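Local coordinates for protein benzoylformate decarboxylase (Mycobacterium smegmatis, PDB 4Q9D) that belongs to the thiamine pyrophosphate-dependent enzyme family, is built as a tetramer of three-domain chains and binds magnesium, at residues B[226-230]-B[335-339]; B[267-273]-B[292-298]; B[357-362]-B[384-389]. All blocks are in the same frame, centred on the assembly; numbering follows the deposited sequence.

Interaction 1 of 3, residues B[226-230]-B[335-339]; sequences KLGAP and RVPPK
Arg335 reaches to the end of helix 217-227 and grips the backbone there. Its NH1 donates a hydrogen bond to Leu227 O, 2.5 Å away. That is short for such a pair and the exact value deserves little weight, but the direction is good: the oxygen lies in the guanidinium plane at the edge of the group, and NH1 in turn lies in the carbonyl plane. A bend at chi3 (-67°) swings the guanidinium along the turn so that NH1 points at the last helical carbonyl. A positive group facing a late helix carbonyl is probably favoured by the partial negative charge at that end.

On the way, the aliphatic part of Arg335 lies along the turn, with CD 3.5 Å from Gly228 O. Leu227 sends its CD1 beside the same NH1, at 3.3 Å. Gly228, the first residue to leave the helix, has a positive phi of 76°, and with no side chain it lets the arginine methylenes come close to the backbone.

Pro338 makes the second foothold. The two proline rings meet obliquely, Pro338 CB lying 4.0 Å from Pro230 CB, while Pro338 CD sits near Gly228 O. Between the two footholds a water bridges the two segments, donating to Gly228 O at 3.0 Å and to Val336 O at 2.8 Å. The segments run roughly the same way, 23° apart.

Pro203, at the start of strand 203-207, is touched by Leu227, Ala229 and Arg335, and Pro338 also rests on Leu248. The arrangement is a glycine-terminated helix turning into the next strand of a Rossmann-like central domain, with the loop between helices 318-328 and 357-367 laid over the turn.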
# COMPACT_ATOMS: atom_id res chain seq x y z
N LYS B 226 30.61 32.97 -15.26
CA LYS B 226 31.59 33.24 -14.22
C LYS B 226 32.51 32.06 -13.94
O LYS B 226 33.72 32.22 -13.82
CB LYS B 226 30.93 33.68 -12.93
CG LYS B 226 31.96 34.09 -11.87
CD LYS B 226 31.25 34.86 -10.77
CE LYS B 226 32.23 35.31 -9.67
NZ LYS B 226 31.53 36.15 -8.67
N LEU B 227 31.94 30.88 -13.79
CA LEU B 227 32.78 29.72 -13.48
C LEU B 227 33.73 29.36 -14.64
O LEU B 227 34.86 28.95 -14.40
CB LEU B 227 31.91 28.53 -13.12
CG LEU B 227 32.66 27.24 -12.80
CD1 LEU B 227 33.57 27.46 -11.61
CD2 LEU B 227 31.68 26.08 -12.56
N GLY B 228 33.28 29.53 -15.87
CA GLY B 228 34.11 29.30 -17.04
C GLY B 228 34.33 27.83 -17.37
O GLY B 228 35.20 27.49 -18.19
N ALA B 229 33.56 26.94 -16.74
CA ALA B 229 33.74 25.50 -16.95
C ALA B 229 32.87 24.99 -18.10
O ALA B 229 31.90 25.65 -18.49
CB ALA B 229 33.44 24.72 -15.64
N PRO B 230 33.20 23.82 -18.66
CA PRO B 230 32.26 23.26 -19.64
C PRO B 230 30.94 22.92 -18.95
O PRO B 230 30.94 22.52 -17.79
CB PRO B 230 32.95 21.96 -20.08
CG PRO B 230 34.08 21.73 -19.13
CD PRO B 230 34.43 23.03 -18.51
N ARG B 335 41.00 30.78 -16.44
CA ARG B 335 40.55 29.42 -16.74
C ARG B 335 40.59 29.18 -18.25
O ARG B 335 40.08 30.00 -19.04
CB ARG B 335 39.14 29.15 -16.18
CG ARG B 335 38.49 27.82 -16.61
CD ARG B 335 37.48 27.31 -15.55
NE ARG B 335 38.16 26.92 -14.31
CZ ARG B 335 37.71 27.18 -13.08
NH1 ARG B 335 36.56 27.82 -12.91
NH2 ARG B 335 38.41 26.80 -12.01
N VAL B 336 41.20 28.07 -18.65
CA VAL B 336 41.26 27.70 -20.07
C VAL B 336 39.88 27.37 -20.67
O VAL B 336 39.20 26.43 -20.21
CB VAL B 336 42.21 26.49 -20.31
CG1 VAL B 336 41.82 25.30 -19.42
CG2 VAL B 336 42.20 26.10 -21.79
N PRO B 337 39.48 28.13 -21.70
CA PRO B 337 38.23 27.90 -22.44
C PRO B 337 38.10 26.44 -22.83
O PRO B 337 39.03 25.84 -23.37
CB PRO B 337 38.41 28.77 -23.69
CG PRO B 337 39.25 29.89 -23.24
CD PRO B 337 40.24 29.27 -22.26
N PRO B 338 36.95 25.84 -22.52
CA PRO B 338 36.76 24.45 -22.92
C PRO B 338 36.83 24.33 -24.45
O PRO B 338 36.49 25.28 -25.17
CB PRO B 338 35.37 24.11 -22.39
CG PRO B 338 34.67 25.39 -22.25
CD PRO B 338 35.73 26.44 -21.96
N LYS B 339 37.33 23.19 -24.92
CA LYS B 339 37.33 22.83 -26.33
C LYS B 339 35.91 22.94 -26.86
O LYS B 339 35.01 22.35 -26.30
CB LYS B 339 37.82 21.38 -26.45
CG LYS B 339 37.74 20.74 -27.84
CD LYS B 339 38.39 19.33 -27.80
CE LYS B 339 38.45 18.67 -29.18
NZ LYS B 339 37.10 18.67 -29.84
O HOH W 1 37.19 25.27 -18.59

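Interaction 2 of 3, residues B[267-273]-B[292-298]; sequences YDLVVVV and GTDLLQI
Strands 269-273 and 294-298 run parallel, their axes 4.6 Å apart and 13° from alignment, as neighbours in the six-stranded parallel sheet of the Rossmann-like central domain. The register is regular, from Leu269 beside Asp294 to Val273 beside Ile298. Backbone bonds climb like a ladder: Asp294 N donates to Asp268 O, Val270 N to Asp294 O at 2.8 Å, Leu296 N to Val270 O, Val272 N to Leu296 O, and Ile298 N to Val272 O. Leu269, Val271 and Val273 instead bond with strand 203-207 on the other side, which places 269-273 inside the sheet. CA-H groups of Leu269 and Gln297 also approach carbonyl oxygens, each at 3.3 Å, from Asp294 O and Val272 O respectively.

One face of the sheet carries Leu269, Val271, Val273, Leu296 and Ile298. Leu269 CD1 leans over to Leu296 CG at 4.0 Å, and Ile197 of helix 187-199 packs against both leucines, while Val273 and Ile298 meet helix 318-328. Asp294 stands on this face too, its OD2 in a salt bridge with Arg196.

The other face carries Val270, Val272, Leu295 and Gln297. Here Leu295 CD1 meets Val272 CG2 at 4.1 Å, and Gln297 extends so that its NE2 bonds to Arg304 O. At the strand entrance the Asp268 carboxylate takes backbone N-H groups from Lys201 and His202.

Thr293 closes this end with both branches. Its CG2, placed anti to the backbone N (chi1 -58° for OG1), lies 3.7 Å from Val270 CG2. The hydroxyl turns the other way: Thr293 OG1 donates to Tyr267 O at 2.8 Å, almost in line with the carbonyl bond at a C=O...O angle of 170°.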
# COMPACT_ATOMS: atom_id res chain seq x y z
N TYR B 267 37.98 15.76 -15.14
CA TYR B 267 37.68 16.85 -14.20
C TYR B 267 37.97 16.46 -12.77
O TYR B 267 37.85 15.29 -12.40
CB TYR B 267 36.23 17.30 -14.37
CG TYR B 267 35.90 17.65 -15.80
CD1 TYR B 267 36.42 18.79 -16.39
CD2 TYR B 267 35.11 16.80 -16.58
CE1 TYR B 267 36.15 19.12 -17.72
CE2 TYR B 267 34.82 17.11 -17.91
CZ TYR B 267 35.34 18.27 -18.47
OH TYR B 267 35.07 18.58 -19.78
N ASP B 268 38.37 17.42 -11.94
CA ASP B 268 38.60 17.10 -10.55
C ASP B 268 37.33 17.34 -9.72
O ASP B 268 37.24 16.87 -8.58
CB ASP B 268 39.84 17.82 -9.96
CG ASP B 268 39.74 19.36 -9.98
OD1 ASP B 268 38.91 19.94 -10.71
OD2 ASP B 268 40.51 20.02 -9.25
N LEU B 269 36.35 18.07 -10.28
CA LEU B 269 35.08 18.33 -9.58
C LEU B 269 33.92 18.46 -10.57
O LEU B 269 33.99 19.24 -11.53
CB LEU B 269 35.17 19.60 -8.75
CG LEU B 269 33.88 20.00 -8.02
CD1 LEU B 269 33.61 19.03 -6.87
CD2 LEU B 269 33.96 21.44 -7.51
N VAL B 270 32.86 17.69 -10.33
CA VAL B 270 31.62 17.82 -11.11
C VAL B 270 30.56 18.50 -10.24
O VAL B 270 30.28 18.05 -9.12
CB VAL B 270 31.11 16.44 -11.62
CG1 VAL B 270 29.86 16.64 -12.50
CG2 VAL B 270 32.22 15.77 -12.41
N VAL B 271 30.03 19.60 -10.74
CA VAL B 271 28.96 20.29 -10.05
C VAL B 271 27.63 20.02 -10.75
O VAL B 271 27.41 20.47 -11.87
CB VAL B 271 29.21 21.79 -10.01
CG1 VAL B 271 28.09 22.47 -9.24
CG2 VAL B 271 30.60 22.07 -9.38
N VAL B 272 26.75 19.27 -10.10
CA VAL B 272 25.49 18.87 -10.72
C VAL B 272 24.31 19.63 -10.13
O VAL B 272 23.95 19.43 -8.96
CB VAL B 272 25.24 17.36 -10.56
CG1 VAL B 272 23.93 16.99 -11.26
CG2 VAL B 272 26.44 16.56 -11.12
N VAL B 273 23.70 20.48 -10.94
CA VAL B 273 22.62 21.33 -10.47
C VAL B 273 21.38 20.96 -11.23
O VAL B 273 21.33 21.09 -12.44
CB VAL B 273 22.91 22.84 -10.68
CG1 VAL B 273 21.79 23.69 -10.10
CG2 VAL B 273 24.24 23.24 -10.03
N GLY B 292 39.76 10.49 -7.96
CA GLY B 292 40.29 11.76 -8.42
C GLY B 292 39.23 12.76 -8.86
O GLY B 292 39.52 13.94 -9.09
N THR B 293 37.98 12.31 -8.99
CA THR B 293 36.91 13.24 -9.35
C THR B 293 35.91 13.33 -8.21
O THR B 293 35.31 12.33 -7.83
CB THR B 293 36.17 12.80 -10.62
OG1 THR B 293 37.10 12.69 -11.70
CG2 THR B 293 35.09 13.82 -10.99
N ASP B 294 35.73 14.52 -7.64
CA ASP B 294 34.69 14.72 -6.62
C ASP B 294 33.39 15.21 -7.25
O ASP B 294 33.40 15.72 -8.38
CB ASP B 294 35.14 15.73 -5.56
CG ASP B 294 36.28 15.21 -4.68
OD1 ASP B 294 36.41 13.98 -4.49
OD2 ASP B 294 37.04 16.05 -4.17
N LEU B 295 32.28 15.06 -6.52
CA LEU B 295 30.96 15.52 -7.02
C LEU B 295 30.12 16.27 -5.97
O LEU B 295 30.07 15.88 -4.80
CB LEU B 295 30.17 14.35 -7.62
CG LEU B 295 28.83 14.63 -8.34
CD1 LEU B 295 28.57 13.55 -9.38
CD2 LEU B 295 27.66 14.67 -7.34
N LEU B 296 29.52 17.38 -6.39
CA LEU B 296 28.54 18.11 -5.60
C LEU B 296 27.21 18.05 -6.35
O LEU B 296 27.19 18.14 -7.58
CB LEU B 296 28.94 19.60 -5.47
CG LEU B 296 30.27 19.86 -4.74
CD1 LEU B 296 30.65 21.33 -4.87
CD2 LEU B 296 30.14 19.48 -3.29
N GLN B 297 26.11 17.93 -5.60
CA GLN B 297 24.78 17.85 -6.20
C GLN B 297 23.85 18.86 -5.53
O GLN B 297 23.83 18.96 -4.31
CB GLN B 297 24.21 16.44 -6.07
CG GLN B 297 22.79 16.26 -6.64
CD GLN B 297 22.20 14.88 -6.32
OE1 GLN B 297 22.72 14.15 -5.47
NE2 GLN B 297 21.12 14.52 -7.00
N ILE B 298 23.09 19.60 -6.33
CA ILE B 298 22.14 20.56 -5.80
C ILE B 298 20.81 20.26 -6.47
O ILE B 298 20.75 20.24 -7.68
CB ILE B 298 22.56 22.03 -6.09
CG1 ILE B 298 23.87 22.39 -5.36
CG2 ILE B 298 21.45 22.98 -5.76
CD1 ILE B 298 24.38 23.77 -5.71
O HOH W 2 38.93 16.10 -6.71

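Interaction 3 of 3, residues B[357-362]-B[384-389]; sequences SNAVYE and DLFTWL
Trp388 is boxed in by Asn358 at its edge and Glu362 over its face. Its NE1 donates to Asn358 OD1 at 2.7 Å, nearly straight (170°); the oxygen lies in the indole plane, whereas NE1 sits above the amide plane. Glu362, its chain fully extended, lies flat on the indole: CG is 3.7 Å from the centroid of the six-membered ring, a CH-pi contact, and the carboxylate is within 6° of parallel. Its OE1 goes on to Ser347. Thr387 CG2 lies against the opposite face, toward the rim.

Asp384 holds the other end. Ser357 OG donates to Asp384 OD2 at 2.6 Å, from above the carboxylate plane, and a water donates to both Asp384 OD1 and Asn358 OD1. Tyr361 lies across Asp384 at about a right angle, CD2 3.4 Å from Asp384 CB, with the backbone of Asp384 and Leu385 over one ring face and Leu389 CD1 at the edge.

The helix segments cross at -42°, 9.0 Å apart. Tyr361 and Leu385 both rest on Met376 of strand 373-377, the strand that links these two helices, while Leu389 packs back on Leu364 of helix 357-367.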
# COMPACT_ATOMS: atom_id res chain seq x y z
N SER B 357 16.71 10.27 -41.31
CA SER B 357 16.28 11.22 -40.27
C SER B 357 17.17 12.48 -40.28
O SER B 357 16.73 13.58 -39.92
CB SER B 357 16.27 10.56 -38.88
OG SER B 357 17.43 9.78 -38.66
N ASN B 358 18.41 12.32 -40.70
CA ASN B 358 19.31 13.47 -40.85
C ASN B 358 18.75 14.50 -41.85
O ASN B 358 18.77 15.71 -41.58
CB ASN B 358 20.71 12.98 -41.24
CG ASN B 358 21.71 14.11 -41.34
OD1 ASN B 358 21.97 14.80 -40.36
ND2 ASN B 358 22.28 14.31 -42.54
N ALA B 359 18.22 14.03 -42.98
CA ALA B 359 17.55 14.92 -43.94
C ALA B 359 16.37 15.63 -43.30
O ALA B 359 16.20 16.83 -43.46
CB ALA B 359 17.07 14.13 -45.15
N VAL B 360 15.54 14.88 -42.58
CA VAL B 360 14.31 15.43 -41.99
C VAL B 360 14.61 16.56 -41.02
O VAL B 360 13.98 17.60 -41.08
CB VAL B 360 13.50 14.34 -41.18
CG1 VAL B 360 12.32 14.99 -40.45
CG2 VAL B 360 13.05 13.23 -42.08
N TYR B 361 15.56 16.34 -40.11
CA TYR B 361 15.87 17.37 -39.11
C TYR B 361 16.55 18.60 -39.70
O TYR B 361 16.34 19.71 -39.21
CB TYR B 361 16.66 16.80 -37.94
CG TYR B 361 15.79 16.05 -36.95
CD1 TYR B 361 15.34 16.66 -35.78
CD2 TYR B 361 15.41 14.73 -37.19
CE1 TYR B 361 14.50 15.97 -34.87
CE2 TYR B 361 14.59 14.03 -36.30
CZ TYR B 361 14.15 14.65 -35.14
OH TYR B 361 13.37 13.92 -34.27
N GLU B 362 17.33 18.43 -40.76
CA GLU B 362 17.95 19.61 -41.38
C GLU B 362 16.90 20.44 -42.05
O GLU B 362 16.88 21.65 -41.89
CB GLU B 362 19.03 19.26 -42.42
CG GLU B 362 19.64 20.55 -42.98
CD GLU B 362 20.70 20.33 -44.06
OE1 GLU B 362 20.91 19.15 -44.47
OE2 GLU B 362 21.29 21.33 -44.49
N ASP B 384 19.94 13.32 -34.33
CA ASP B 384 19.50 14.30 -35.33
C ASP B 384 18.95 15.57 -34.72
O ASP B 384 19.17 16.67 -35.23
CB ASP B 384 18.47 13.65 -36.28
CG ASP B 384 19.01 12.37 -36.90
OD1 ASP B 384 20.12 12.41 -37.48
OD2 ASP B 384 18.37 11.31 -36.76
N LEU B 385 18.22 15.43 -33.62
CA LEU B 385 17.70 16.59 -32.92
C LEU B 385 18.87 17.39 -32.38
O LEU B 385 18.92 18.61 -32.51
CB LEU B 385 16.79 16.13 -31.77
CG LEU B 385 16.57 17.13 -30.62
CD1 LEU B 385 15.44 18.05 -30.98
CD2 LEU B 385 16.29 16.38 -29.30
N PHE B 386 19.81 16.69 -31.75
CA PHE B 386 20.99 17.34 -31.19
C PHE B 386 21.78 18.10 -32.28
O PHE B 386 22.19 19.25 -32.11
CB PHE B 386 21.86 16.29 -30.48
CG PHE B 386 23.22 16.81 -30.06
CD1 PHE B 386 23.36 17.66 -28.97
CD2 PHE B 386 24.36 16.46 -30.78
CE1 PHE B 386 24.61 18.14 -28.59
CE2 PHE B 386 25.62 16.94 -30.41
CZ PHE B 386 25.73 17.78 -29.31
N THR B 387 21.97 17.44 -33.42
CA THR B 387 22.76 18.00 -34.52
C THR B 387 22.11 19.22 -35.13
O THR B 387 22.76 20.23 -35.34
CB THR B 387 22.97 16.98 -35.61
OG1 THR B 387 23.67 15.87 -35.05
CG2 THR B 387 23.79 17.57 -36.77
N TRP B 388 20.81 19.14 -35.37
CA TRP B 388 20.15 20.18 -36.17
C TRP B 388 19.22 21.13 -35.41
O TRP B 388 18.91 22.20 -35.93
CB TRP B 388 19.37 19.52 -37.31
CG TRP B 388 20.28 18.87 -38.34
CD1 TRP B 388 20.44 17.53 -38.57
CD2 TRP B 388 21.13 19.55 -39.27
NE1 TRP B 388 21.36 17.34 -39.60
CE2 TRP B 388 21.79 18.56 -40.04
CE3 TRP B 388 21.40 20.90 -39.53
CZ2 TRP B 388 22.70 18.88 -41.06
CZ3 TRP B 388 22.31 21.22 -40.54
CH2 TRP B 388 22.95 20.21 -41.29
N LEU B 389 18.73 20.75 -34.23
CA LEU B 389 17.77 21.63 -33.56
C LEU B 389 18.20 21.98 -32.15
O LEU B 389 17.54 21.59 -31.17
CB LEU B 389 16.37 21.00 -33.50
CG LEU B 389 15.70 20.56 -34.80
CD1 LEU B 389 14.28 20.04 -34.49
CD2 LEU B 389 15.62 21.72 -35.79
O HOH W 3 21.89 14.26 -37.88

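How the interactions relate
Interactions 1 and 2 belong together: their centres are 15 Å apart, and Pro230 CG packs on Tyr267 OH at 3.4 Å, so the turn after helix 217-227 rests on the residue that leads into strand 269-273. Along the chain, 267-273 with 292-298 is nested inside the loop closed by 226-230 with 335-339. Interaction 3 follows in series, its centre 28 Å from that of interaction 1 and 31 Å from that of interaction 2; nearest atoms are about 11 Å and 13 Å away. It is reached through the chain that continues from Lys339 to helix 357-367. Interaction 3 also approaches the magnesium ion bound by Asp434, Asn461 and Glu463, with the Ser357 side chain about 10 Å from the metal.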